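Local coordinates for protein bile salt hydrolase/transferase (Clostridium perfringens, PDB 2BJF) that hydrolyses the amide bond of glycine- and taurine-conjugated bile salts, releasing the free bile acid and the amino acid, as an N-terminal nucleophile (Ntn) hydrolase, at residues E121-A126 against L163-N168; E157-K162 against S176-W181. All coordinates share one frame; numbering follows the deposited sequence.

Contact 1. Residues E121-A126 against L163-N168; sequences EALKNA and LNVFDN
Leu163 meets Ala126 and Leu123 through a single methyl, CD2, which lies 3.7 Å from CB of Ala126. The same methyl rests 3.4 Å from the carbonyl O of Ala126, and CD2 of Leu123 is its more distant neighbour. CB of Leu163 already points at 121-126; with CG anti to the backbone N (chi1 180°) and chi2 at 66°, CD2 is the branch that reaches Ala126. Val165, two residues on and so on the same face of strand 163-167, packs its CG2 3.8 Å from CD1 of Leu123, and the two side chains cross at about a right angle. In the Ntn-hydrolase fold of this enzyme, the chain passes here from helix 116-123 into a type I turn from Leu123 to Ala126, which lies over one face of an antiparallel sheet, near its outer strand 163-167. Leu123 also packs on Val156 of the neighbouring strand and on Phe105 and Trp108 of helix 105-112.

The polar link is indirect. One water donates to O of Leu123 at 2.8 Å and to O of Leu163 at 3.0 Å, bridging two carbonyls that could not bond each other. The same Leu123 O accepts the turn's own bond from N of Ala126, at 3.1 Å.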
# COMPACT_ATOMS: atom_id res chain seq x y z
N GLU A 121 4.94 -34.88 19.59
CA GLU A 121 5.21 -36.31 19.46
C GLU A 121 3.96 -37.08 19.04
O GLU A 121 4.02 -37.96 18.18
CB GLU A 121 5.80 -36.87 20.76
CG GLU A 121 6.26 -38.32 20.69
CD GLU A 121 7.46 -38.55 19.77
OE1 GLU A 121 8.07 -37.57 19.29
OE2 GLU A 121 7.78 -39.72 19.52
N ALA A 122 2.83 -36.74 19.66
CA ALA A 122 1.55 -37.40 19.38
C ALA A 122 1.01 -37.10 17.98
O ALA A 122 0.26 -37.90 17.42
CB ALA A 122 0.53 -37.04 20.44
N LEU A 123 1.39 -35.95 17.43
CA LEU A 123 0.91 -35.53 16.11
C LEU A 123 1.66 -36.15 14.94
O LEU A 123 1.19 -36.10 13.80
CB LEU A 123 0.92 -34.00 16.00
CG LEU A 123 -0.13 -33.22 16.81
CD1 LEU A 123 0.13 -31.74 16.68
CD2 LEU A 123 -1.55 -33.56 16.37
N LYS A 124 2.82 -36.75 15.22
CA LYS A 124 3.64 -37.38 14.19
C LYS A 124 2.87 -38.43 13.38
O LYS A 124 3.04 -38.52 12.16
CB LYS A 124 4.91 -37.99 14.79
CG LYS A 124 5.96 -36.97 15.21
CD LYS A 124 7.22 -37.65 15.72
CE LYS A 124 8.31 -36.63 16.00
NZ LYS A 124 9.58 -37.28 16.42
N ASN A 125 2.03 -39.19 14.07
CA ASN A 125 1.21 -40.22 13.42
C ASN A 125 -0.29 -39.90 13.44
O ASN A 125 -1.13 -40.79 13.32
CB ASN A 125 1.49 -41.59 14.07
CG ASN A 125 0.98 -42.75 13.22
OD1 ASN A 125 1.14 -42.77 12.00
ND2 ASN A 125 0.37 -43.73 13.88
N ALA A 126 -0.61 -38.61 13.57
CA ALA A 126 -2.01 -38.20 13.65
C ALA A 126 -2.62 -37.87 12.29
O ALA A 126 -1.91 -37.54 11.33
CB ALA A 126 -2.16 -37.02 14.62
N LEU A 163 -0.28 -33.92 7.43
CA LEU A 163 -0.54 -33.12 8.62
C LEU A 163 0.73 -32.37 9.02
O LEU A 163 1.68 -32.96 9.56
CB LEU A 163 -1.04 -33.99 9.78
CG LEU A 163 -1.35 -33.29 11.11
CD1 LEU A 163 -2.52 -32.33 10.98
CD2 LEU A 163 -1.62 -34.30 12.21
N ASN A 164 0.75 -31.07 8.74
CA ASN A 164 1.91 -30.23 9.03
C ASN A 164 1.90 -29.68 10.45
O ASN A 164 0.88 -29.19 10.93
CB ASN A 164 2.01 -29.07 8.02
CG ASN A 164 2.34 -29.54 6.62
OD1 ASN A 164 1.68 -29.13 5.65
ND2 ASN A 164 3.35 -30.38 6.49
N VAL A 165 3.06 -29.76 11.11
CA VAL A 165 3.24 -29.19 12.44
C VAL A 165 4.44 -28.24 12.38
O VAL A 165 5.59 -28.68 12.31
CB VAL A 165 3.46 -30.28 13.54
CG1 VAL A 165 3.65 -29.64 14.91
CG2 VAL A 165 2.29 -31.25 13.58
N PHE A 166 4.15 -26.94 12.39
CA PHE A 166 5.19 -25.91 12.28
C PHE A 166 5.60 -25.38 13.64
O PHE A 166 4.76 -25.17 14.51
CB PHE A 166 4.69 -24.72 11.46
CG PHE A 166 4.23 -25.06 10.07
CD1 PHE A 166 5.15 -25.20 9.03
CD2 PHE A 166 2.87 -25.21 9.79
CE1 PHE A 166 4.72 -25.50 7.74
CE2 PHE A 166 2.44 -25.51 8.50
CZ PHE A 166 3.36 -25.65 7.47
N ASP A 167 6.90 -25.15 13.82
CA ASP A 167 7.38 -24.35 14.94
C ASP A 167 7.02 -22.89 14.66
O ASP A 167 7.34 -22.36 13.59
CB ASP A 167 8.90 -24.49 15.10
CG ASP A 167 9.31 -25.81 15.72
OD1 ASP A 167 8.43 -26.55 16.22
OD2 ASP A 167 10.52 -26.11 15.73
N ASN A 168 6.34 -22.26 15.61
CA ASN A 168 5.90 -20.87 15.46
C ASN A 168 6.79 -19.90 16.24
O ASN A 168 6.60 -19.71 17.45
CB ASN A 168 4.43 -20.72 15.87
CG ASN A 168 3.86 -19.35 15.53
OD1 ASN A 168 4.59 -18.39 15.28
ND2 ASN A 168 2.54 -19.25 15.52
O HOH W 1 2.40 -35.05 11.53

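Contact 2. Residues E157-K162 against S176-W181; sequences EQTKEK and SPTFDW
Glu157 reaches from the end of strand 153-158 to the first turn of helix 179-186, and its carboxylate does the close work. OE1 accepts the backbone N-H of Phe179 at 3.0 Å, nearly straight at 166°, through the syn lone pair on the side of OE2. The same oxygen lies 3.5 Å from both CA and CB of Thr178, while OE2 comes within 3.7 Å of CB of Phe179. An extended chain beyond CG (chi2 179°) gives the glutamate this reach. OE2 is also hydrogen-bonded to ND1 of His143, and a water probably links it to O of Pro177, which follows a cis peptide bond. With the strand's acid taking an N-H at the N terminus of the helix, whose dipole would probably favour the negative charge, sheet and helix are joined in this part of the Ntn-hydrolase fold.

Toward the surface the fit slackens. Thr159 and Thr178 meet merely methyl to methyl, CG2 to CG2 at 4.3 Å, and the exposed turn at Lys160-Lys162 leads away from the helix. On that side Thr178 holds the N-cap position without a side-chain capping bond; its hydroxyl donates instead to OD1 of Asp180 at 2.7 Å, from above the carboxylate plane.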
# COMPACT_ATOMS: atom_id res chain seq x y z
N GLU A 157 -1.64 -27.70 10.73
CA GLU A 157 -2.42 -27.54 9.50
C GLU A 157 -2.42 -28.83 8.70
O GLU A 157 -1.36 -29.33 8.33
CB GLU A 157 -1.86 -26.39 8.65
CG GLU A 157 -1.94 -25.03 9.33
CD GLU A 157 -1.37 -23.88 8.50
OE1 GLU A 157 -0.58 -24.13 7.56
OE2 GLU A 157 -1.71 -22.72 8.82
N GLN A 158 -3.60 -29.37 8.43
CA GLN A 158 -3.70 -30.54 7.57
C GLN A 158 -4.07 -30.14 6.15
O GLN A 158 -5.12 -29.53 5.91
CB GLN A 158 -4.68 -31.59 8.11
CG GLN A 158 -4.61 -32.91 7.33
CD GLN A 158 -5.22 -34.08 8.07
OE1 GLN A 158 -4.81 -34.41 9.18
NE2 GLN A 158 -6.20 -34.72 7.44
N THR A 159 -3.19 -30.49 5.21
CA THR A 159 -3.40 -30.23 3.80
C THR A 159 -3.61 -31.55 3.06
O THR A 159 -3.64 -32.62 3.68
CB THR A 159 -2.19 -29.48 3.18
OG1 THR A 159 -1.01 -30.28 3.32
CG2 THR A 159 -1.98 -28.14 3.87
N LYS A 160 -3.76 -31.48 1.74
CA LYS A 160 -3.93 -32.68 0.90
C LYS A 160 -2.67 -33.55 0.89
O LYS A 160 -2.73 -34.73 0.55
CB LYS A 160 -4.35 -32.29 -0.52
CG LYS A 160 -3.37 -31.38 -1.26
CD LYS A 160 -3.91 -30.98 -2.63
CE LYS A 160 -3.00 -29.97 -3.30
NZ LYS A 160 -3.58 -29.45 -4.57
N GLU A 161 -1.54 -32.95 1.26
CA GLU A 161 -0.25 -33.64 1.30
C GLU A 161 -0.07 -34.42 2.61
O GLU A 161 0.15 -35.63 2.58
CB GLU A 161 0.89 -32.64 1.11
CG GLU A 161 2.27 -33.26 0.96
CD GLU A 161 3.40 -32.23 0.97
OE1 GLU A 161 3.14 -31.04 1.24
OE2 GLU A 161 4.55 -32.63 0.70
N LYS A 162 -0.18 -33.72 3.74
CA LYS A 162 0.10 -34.30 5.06
C LYS A 162 -0.39 -33.41 6.20
O LYS A 162 -0.86 -32.30 5.97
CB LYS A 162 1.61 -34.56 5.22
CG LYS A 162 2.50 -33.35 4.93
CD LYS A 162 3.98 -33.69 4.96
CE LYS A 162 4.53 -33.69 6.38
NZ LYS A 162 5.99 -34.00 6.40
N SER A 176 -6.12 -18.37 6.28
CA SER A 176 -5.46 -18.78 5.03
C SER A 176 -4.66 -17.64 4.39
O SER A 176 -5.04 -16.48 4.55
CB SER A 176 -6.48 -19.37 4.05
OG SER A 176 -7.04 -20.56 4.57
N PRO A 177 -3.57 -17.95 3.65
CA PRO A 177 -3.01 -19.26 3.29
C PRO A 177 -2.26 -19.99 4.41
O PRO A 177 -2.40 -19.64 5.59
CB PRO A 177 -2.03 -18.92 2.14
CG PRO A 177 -2.16 -17.47 1.89
CD PRO A 177 -2.78 -16.85 3.09
N THR A 178 -1.47 -20.99 4.03
CA THR A 178 -0.73 -21.83 4.98
C THR A 178 0.30 -21.02 5.77
O THR A 178 0.69 -19.92 5.36
CB THR A 178 -0.03 -23.00 4.27
OG1 THR A 178 0.89 -22.50 3.30
CG2 THR A 178 -1.05 -23.91 3.58
N PHE A 179 0.73 -21.57 6.90
CA PHE A 179 1.62 -20.86 7.82
C PHE A 179 2.95 -20.47 7.18
O PHE A 179 3.44 -19.35 7.38
CB PHE A 179 1.85 -21.68 9.10
CG PHE A 179 2.64 -20.95 10.15
CD1 PHE A 179 2.11 -19.85 10.81
CD2 PHE A 179 3.93 -21.37 10.49
CE1 PHE A 179 2.84 -19.17 11.79
CE2 PHE A 179 4.66 -20.71 11.46
CZ PHE A 179 4.12 -19.60 12.11
N ASP A 180 3.52 -21.38 6.40
CA ASP A 180 4.78 -21.11 5.70
C ASP A 180 4.66 -19.96 4.70
O ASP A 180 5.64 -19.25 4.46
CB ASP A 180 5.32 -22.38 5.02
CG ASP A 180 4.33 -22.99 4.04
OD1 ASP A 180 3.20 -23.32 4.46
OD2 ASP A 180 4.68 -23.15 2.86
N TRP A 181 3.47 -19.79 4.13
CA TRP A 181 3.21 -18.66 3.22
C TRP A 181 3.32 -17.33 3.96
O TRP A 181 3.96 -16.40 3.47
CB TRP A 181 1.84 -18.79 2.53
CG TRP A 181 1.62 -17.75 1.47
CD1 TRP A 181 1.80 -17.90 0.13
CD2 TRP A 181 1.19 -16.39 1.67
NE1 TRP A 181 1.52 -16.72 -0.53
CE2 TRP A 181 1.14 -15.78 0.40
CE3 TRP A 181 0.84 -15.64 2.80
CZ2 TRP A 181 0.75 -14.45 0.22
CZ3 TRP A 181 0.46 -14.31 2.63
CH2 TRP A 181 0.42 -13.73 1.34
O HOH W 2 -1.67 -20.07 8.29

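From the N terminus, the chain leaves helix 116-123 through the turn at 123-126 and runs through strands 126-129, 142-147 and 153-158. It turns back at 159-162 into strand 163-167, where contact 1 closes the longer loop. Contact 2 starts at 157-162, inside that loop, and closes only at 176-181, beyond it, so the two cross rather than nest. Strands 153-158 and 163-167 are antiparallel neighbours, joined by Asn164 N to Glu157 O, and their hairpin serves both contacts: contact 1 ties it to helix 116-123, contact 2 to helix 179-186. Phe166 joins them further, packing on Glu157 and Phe179.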